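Local coordinates for uncharacterized protein (Bacteroides eggerthii, PDB 4FTD) that is of unknown function but, as a DUF4623-family six-bladed beta-propeller with an immunoglobulin-like part, may act in carbohydrate metabolism, at residues Q310-W313 with P319-L322; P342-F347 with R351-C356. One frame throughout, in Å; residues are numbered along the deposited sequence.

Contact 1: residues Q310-W313 with P319-L322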
loop_
_atom_site.group_PDB
_atom_site.type_symbol
_atom_site.label_atom_id
_atom_site.label_comp_id
_atom_site.label_asym_id
_atom_site.label_seq_id
_atom_site.Cartn_x
_atom_site.Cartn_y
_atom_site.Cartn_z
ATOM N N GLN A 310 13.764 12.768 -1.786
ATOM C CA GLN A 310 12.537 13.434 -1.323
ATOM C C GLN A 310 11.715 12.555 -0.396
ATOM O O GLN A 310 11.847 11.334 -0.380
ATOM C CB GLN A 310 11.676 13.826 -2.488
ATOM C CG GLN A 310 12.351 14.780 -3.451
ATOM C CD GLN A 310 11.441 15.124 -4.604
ATOM O OE1 GLN A 310 10.801 14.226 -5.184
ATOM N NE2 GLN A 310 11.359 16.418 -4.944
ATOM N N TYR A 311 10.877 13.211 0.400
ATOM C CA TYR A 311 10.107 12.577 1.484
ATOM C C TYR A 311 8.686 13.093 1.468
ATOM O O TYR A 311 8.418 14.164 0.893
ATOM C CB TYR A 311 10.724 12.925 2.859
ATOM C CG TYR A 311 12.147 12.434 3.033
ATOM C CD1 TYR A 311 13.221 13.028 2.337
ATOM C CD2 TYR A 311 12.429 11.358 3.874
ATOM C CE1 TYR A 311 14.513 12.540 2.473
ATOM C CE2 TYR A 311 13.722 10.885 4.024
ATOM C CZ TYR A 311 14.758 11.476 3.323
ATOM O OH TYR A 311 16.023 10.965 3.460
ATOM N N LEU A 312 7.786 12.350 2.113
ATOM C CA LEU A 312 6.420 12.796 2.277
ATOM C C LEU A 312 6.244 13.075 3.764
ATOM O O LEU A 312 6.580 12.271 4.597
ATOM C CB LEU A 312 5.415 11.782 1.768
ATOM C CG LEU A 312 5.345 11.467 0.284
ATOM C CD1 LEU A 312 4.187 10.490 0.099
ATOM C CD2 LEU A 312 5.136 12.748 -0.536
ATOM N N TRP A 313 5.756 14.267 4.078
ATOM C CA TRP A 313 5.455 14.668 5.430
ATOM C C TRP A 313 3.958 14.872 5.546
ATOM O O TRP A 313 3.347 15.483 4.683
ATOM C CB TRP A 313 6.160 15.986 5.719
ATOM C CG TRP A 313 5.836 16.663 7.019
ATOM C CD1 TRP A 313 5.554 16.065 8.222
ATOM C CD2 TRP A 313 5.859 18.062 7.275
ATOM N NE1 TRP A 313 5.357 17.000 9.190
ATOM C CE2 TRP A 313 5.567 18.240 8.650
ATOM C CE3 TRP A 313 6.083 19.194 6.477
ATOM C CZ2 TRP A 313 5.479 19.493 9.245
ATOM C CZ3 TRP A 313 6.005 20.464 7.076
ATOM C CH2 TRP A 313 5.709 20.599 8.448
ATOM N N PRO A 319 -1.745 18.225 5.372
ATOM C CA PRO A 319 -1.940 17.307 4.241
ATOM C C PRO A 319 -0.608 16.736 3.783
ATOM O O PRO A 319 0.415 17.373 4.002
ATOM C CB PRO A 319 -2.498 18.209 3.128
ATOM C CG PRO A 319 -2.929 19.450 3.787
ATOM C CD PRO A 319 -2.116 19.605 5.029
ATOM N N VAL A 320 -0.652 15.570 3.136
ATOM C CA VAL A 320 0.516 14.882 2.575
ATOM C C VAL A 320 1.255 15.873 1.660
ATOM O O VAL A 320 0.692 16.398 0.690
ATOM C CB VAL A 320 0.106 13.583 1.831
ATOM C CG1 VAL A 320 1.288 12.969 1.105
ATOM C CG2 VAL A 320 -0.486 12.570 2.820
ATOM N N THR A 321 2.500 16.160 2.020
ATOM C CA THR A 321 3.323 17.180 1.373
ATOM C C THR A 321 4.671 16.579 0.995
ATOM O O THR A 321 5.353 15.961 1.832
ATOM C CB THR A 321 3.550 18.383 2.349
ATOM O OG1 THR A 321 2.291 18.940 2.794
ATOM C CG2 THR A 321 4.423 19.463 1.724
ATOM N N LEU A 322 5.066 16.790 -0.250
ATOM C CA LEU A 322 6.374 16.407 -0.730
ATOM C C LEU A 322 7.365 17.463 -0.198
ATOM O O LEU A 322 7.146 18.664 -0.387
ATOM C CB LEU A 322 6.387 16.382 -2.268
ATOM C CG LEU A 322 7.676 15.960 -2.984
ATOM C CD1 LEU A 322 7.944 14.505 -2.656
ATOM C CD2 LEU A 322 7.593 16.159 -4.500
#
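Thr321 O accepts the N-H of Trp313, with N to O 2.8 Å and nearly straight at 173°, and, more weakly, a CA-H...O contact from Leu312. In return Thr321 N bonds to Trp313 O at 2.9 Å, on a more bent path (151° at the hydrogen). Further along, where Leu312 and Leu322 form a non-hydrogen-bonded pair, Leu322 CA lies 3.4 Å from Tyr311 O. The hydroxyl of Thr321 stays on its own strand: with OG1 beside the backbone N (chi1 -57°) it reaches back to Pro319 O, 2.7 Å away, approaching from above the carbonyl plane. These two strands are the middle pair of a four-stranded antiparallel blade of the propeller, and the blade's two faces are packed differently. On the Leu312 face the leucine forks: CD1 meets Val320 CG1 at 3.9 Å, and CD2 lies against Leu322 CD1, also at 3.9 Å. Helix 381-390 covers this side, with Leu385 on Leu312 and Ile381 on both Gln310 and Leu322. Gln310 meets Leu322 by van der Waals packing. Its CB touches Leu322 CD1 at 3.8 Å, and the extended chain lays the flat of its amide over Leu322 CD2. With an alanine here, Leu322 CD2 would probably lose its amide cover, and Ile381 part of its packing. On the opposite face, the Trp313 indole packs against Phe271, and its NE1 bonds to Thr300 OG1.

Contact 2: residues P342-F347 with R351-C356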
loop_
_atom_site.group_PDB
_atom_site.type_symbol
_atom_site.label_atom_id
_atom_site.label_comp_id
_atom_site.label_asym_id
_atom_site.label_seq_id
_atom_site.Cartn_x
_atom_site.Cartn_y
_atom_site.Cartn_z
ATOM N N PRO A 342 2.644 8.367 5.740
ATOM C CA PRO A 342 2.527 8.272 4.262
ATOM C C PRO A 342 3.682 7.526 3.599
ATOM O O PRO A 342 4.833 8.010 3.630
ATOM C CB PRO A 342 2.513 9.754 3.814
ATOM C CG PRO A 342 3.275 10.453 4.881
ATOM C CD PRO A 342 3.025 9.717 6.154
ATOM N N LYS A 343 3.392 6.344 3.038
ATOM C CA LYS A 343 4.408 5.544 2.362
ATOM C C LYS A 343 4.042 5.291 0.907
ATOM O O LYS A 343 2.922 4.879 0.598
ATOM C CB LYS A 343 4.623 4.201 3.090
ATOM C CG LYS A 343 5.097 4.358 4.528
ATOM C CD LYS A 343 5.633 3.088 5.191
ATOM C CE LYS A 343 6.126 3.393 6.608
ATOM N NZ LYS A 343 6.624 2.171 7.349
ATOM N N VAL A 344 4.990 5.532 0.021
ATOM C CA VAL A 344 4.798 5.287 -1.416
ATOM C C VAL A 344 5.211 3.853 -1.738
ATOM O O VAL A 344 6.314 3.465 -1.438
ATOM C CB VAL A 344 5.593 6.274 -2.277
ATOM C CG1 VAL A 344 5.460 5.926 -3.773
ATOM C CG2 VAL A 344 5.140 7.697 -1.981
ATOM N N VAL A 345 4.293 3.089 -2.343
ATOM C CA VAL A 345 4.476 1.687 -2.701
ATOM C C VAL A 345 4.413 1.533 -4.210
ATOM O O VAL A 345 3.426 1.963 -4.806
ATOM C CB VAL A 345 3.289 0.845 -2.130
ATOM C CG1 VAL A 345 3.448 -0.628 -2.451
ATOM C CG2 VAL A 345 3.188 1.036 -0.637
ATOM N N THR A 346 5.459 0.956 -4.823
ATOM C CA THR A 346 5.443 0.624 -6.246
ATOM C C THR A 346 5.197 -0.872 -6.373
ATOM O O THR A 346 5.914 -1.666 -5.784
ATOM C CB THR A 346 6.747 0.994 -6.963
ATOM O OG1 THR A 346 6.945 2.402 -6.839
ATOM C CG2 THR A 346 6.680 0.610 -8.478
ATOM N N PHE A 347 4.193 -1.248 -7.167
ATOM C CA PHE A 347 3.770 -2.633 -7.279
ATOM C C PHE A 347 3.173 -2.933 -8.647
ATOM O O PHE A 347 2.181 -2.300 -9.038
ATOM C CB PHE A 347 2.739 -2.951 -6.197
ATOM C CG PHE A 347 2.242 -4.366 -6.227
ATOM C CD1 PHE A 347 3.013 -5.393 -5.697
ATOM C CD2 PHE A 347 0.989 -4.678 -6.770
ATOM C CE1 PHE A 347 2.559 -6.714 -5.722
ATOM C CE2 PHE A 347 0.538 -6.000 -6.815
ATOM C CZ PHE A 347 1.320 -7.018 -6.283
ATOM N N ARG A 351 1.709 2.728 -8.761
ATOM C CA ARG A 351 2.285 3.447 -7.624
ATOM C C ARG A 351 1.126 3.905 -6.738
ATOM O O ARG A 351 0.209 4.558 -7.207
ATOM C CB ARG A 351 3.152 4.638 -8.090
ATOM C CG ARG A 351 3.734 5.498 -6.954
ATOM C CD ARG A 351 4.709 6.558 -7.454
ATOM N NE ARG A 351 4.052 7.277 -8.502
ATOM C CZ ARG A 351 4.610 7.769 -9.603
ATOM N NH1 ARG A 351 5.916 7.731 -9.790
ATOM N NH2 ARG A 351 3.821 8.331 -10.524
ATOM N N TYR A 352 1.192 3.528 -5.463
ATOM C CA TYR A 352 0.180 3.825 -4.474
ATOM C C TYR A 352 0.735 4.620 -3.294
ATOM O O TYR A 352 1.933 4.566 -3.011
ATOM C CB TYR A 352 -0.417 2.518 -3.928
ATOM C CG TYR A 352 -0.861 1.559 -4.990
ATOM C CD1 TYR A 352 -1.819 1.930 -5.919
ATOM C CD2 TYR A 352 -0.322 0.269 -5.085
ATOM C CE1 TYR A 352 -2.218 1.071 -6.939
ATOM C CE2 TYR A 352 -0.732 -0.606 -6.098
ATOM C CZ TYR A 352 -1.681 -0.196 -7.022
ATOM O OH TYR A 352 -2.103 -1.038 -8.039
ATOM N N LEU A 353 -0.153 5.369 -2.634
ATOM C CA LEU A 353 0.130 6.006 -1.353
ATOM C C LEU A 353 -0.669 5.233 -0.304
ATOM O O LEU A 353 -1.888 5.107 -0.416
ATOM C CB LEU A 353 -0.290 7.478 -1.331
ATOM C CG LEU A 353 0.031 8.236 -0.026
ATOM C CD1 LEU A 353 1.536 8.269 0.199
ATOM C CD2 LEU A 353 -0.566 9.641 -0.012
ATOM N N LEU A 354 0.053 4.684 0.672
ATOM C CA LEU A 354 -0.488 3.963 1.825
ATOM C C LEU A 354 -0.454 4.957 2.993
ATOM O O LEU A 354 0.600 5.574 3.257
ATOM C CB LEU A 354 0.355 2.728 2.133
ATOM C CG LEU A 354 0.050 1.957 3.424
ATOM C CD1 LEU A 354 -1.378 1.431 3.463
ATOM C CD2 LEU A 354 1.092 0.834 3.585
ATOM N N VAL A 355 -1.598 5.167 3.629
ATOM C CA VAL A 355 -1.668 6.037 4.809
ATOM C C VAL A 355 -2.544 5.384 5.840
ATOM O O VAL A 355 -3.262 4.415 5.529
ATOM C CB VAL A 355 -2.214 7.446 4.494
ATOM C CG1 VAL A 355 -1.331 8.177 3.499
ATOM C CG2 VAL A 355 -3.666 7.396 4.029
ATOM N N CYS A 356 -2.440 5.848 7.095
ATOM C CA CYS A 356 -3.455 5.499 8.095
ATOM C C CYS A 356 -4.035 6.773 8.632
ATOM O O CYS A 356 -3.276 7.678 9.032
ATOM C CB CYS A 356 -2.883 4.642 9.240
ATOM S SG CYS A 356 -4.141 3.995 10.360
#
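Strands 342-347 and 351-356 run antiparallel, their axes 4.6 Å apart at closest and their directions 148° apart, joined by two pairs of reciprocal N-H...O bonds: Lys343 with Leu354, and Val345 with Tyr352. All four are close to straight; the shortest, Tyr352 N to Val345 O, is 2.8 Å. Between the pairs, CA-H groups fill in, as where Val344 CA faces Tyr352 O at 3.4 Å. This is the hairpin of the first two long strands of a propeller blade, and its faces look toward different neighbouring blades. On one face Val344 and Arg351 lie side by side, pointing the same way. Both have their leading carbon anti to the backbone N (chi1 176° and 177°), which sets Val344 CG1 along the aliphatic stem of the arginine, 3.6 Å from CG. The stem then bends at chi3, and the guanidinium is held by Leu375 O and Gly378 O. Farther along this face, Leu353 CD1 closes on Pro342 CB at 4.0 Å. The other face carries Val345, Tyr352 and Leu354, with Val345 CG2 4.3 Å from Leu354 CB. Phe347, at the strand end, brings CB to within 4.2 Å of Tyr352 CE2. Phe116 meets the tyrosine ring edge-to-face, and Leu429 packs on Val345, Phe347 and Tyr352. Lys343 leads away from the pairing to a salt bridge with Asp415 and a cation-pi contact with Tyr303. The side chains thus meet across the pairing mainly through carbon. Tyr352 OH is bonded by the adjacent Glu350 side chain and by the backbone N of Ala114, while the arginine and lysine ends are held by more distant parts of the chain, the lysine by a carboxylate that probably favours its protonated state.

Going from the N terminus, the chain leaves the immunoglobulin-like sheet and passes through earlier blades before contact 1 closes a tight hairpin within the blade that begins with strand 300-304. It then runs through the blade's last strand, 329-332, and crosses to the next blade, where contact 2 closes a second short hairpin at 342-356. The two closures lie in series, neither nested nor crossed. Their centres are about 12 Å apart, and they meet through Leu312, whose CD1 lies 3.5 Å from Leu353 CD1 and also packs on Val344 CG2, while Val320 CG1 adjoins Leu353 CD2. Adjacent blades are thereby joined by apolar packing.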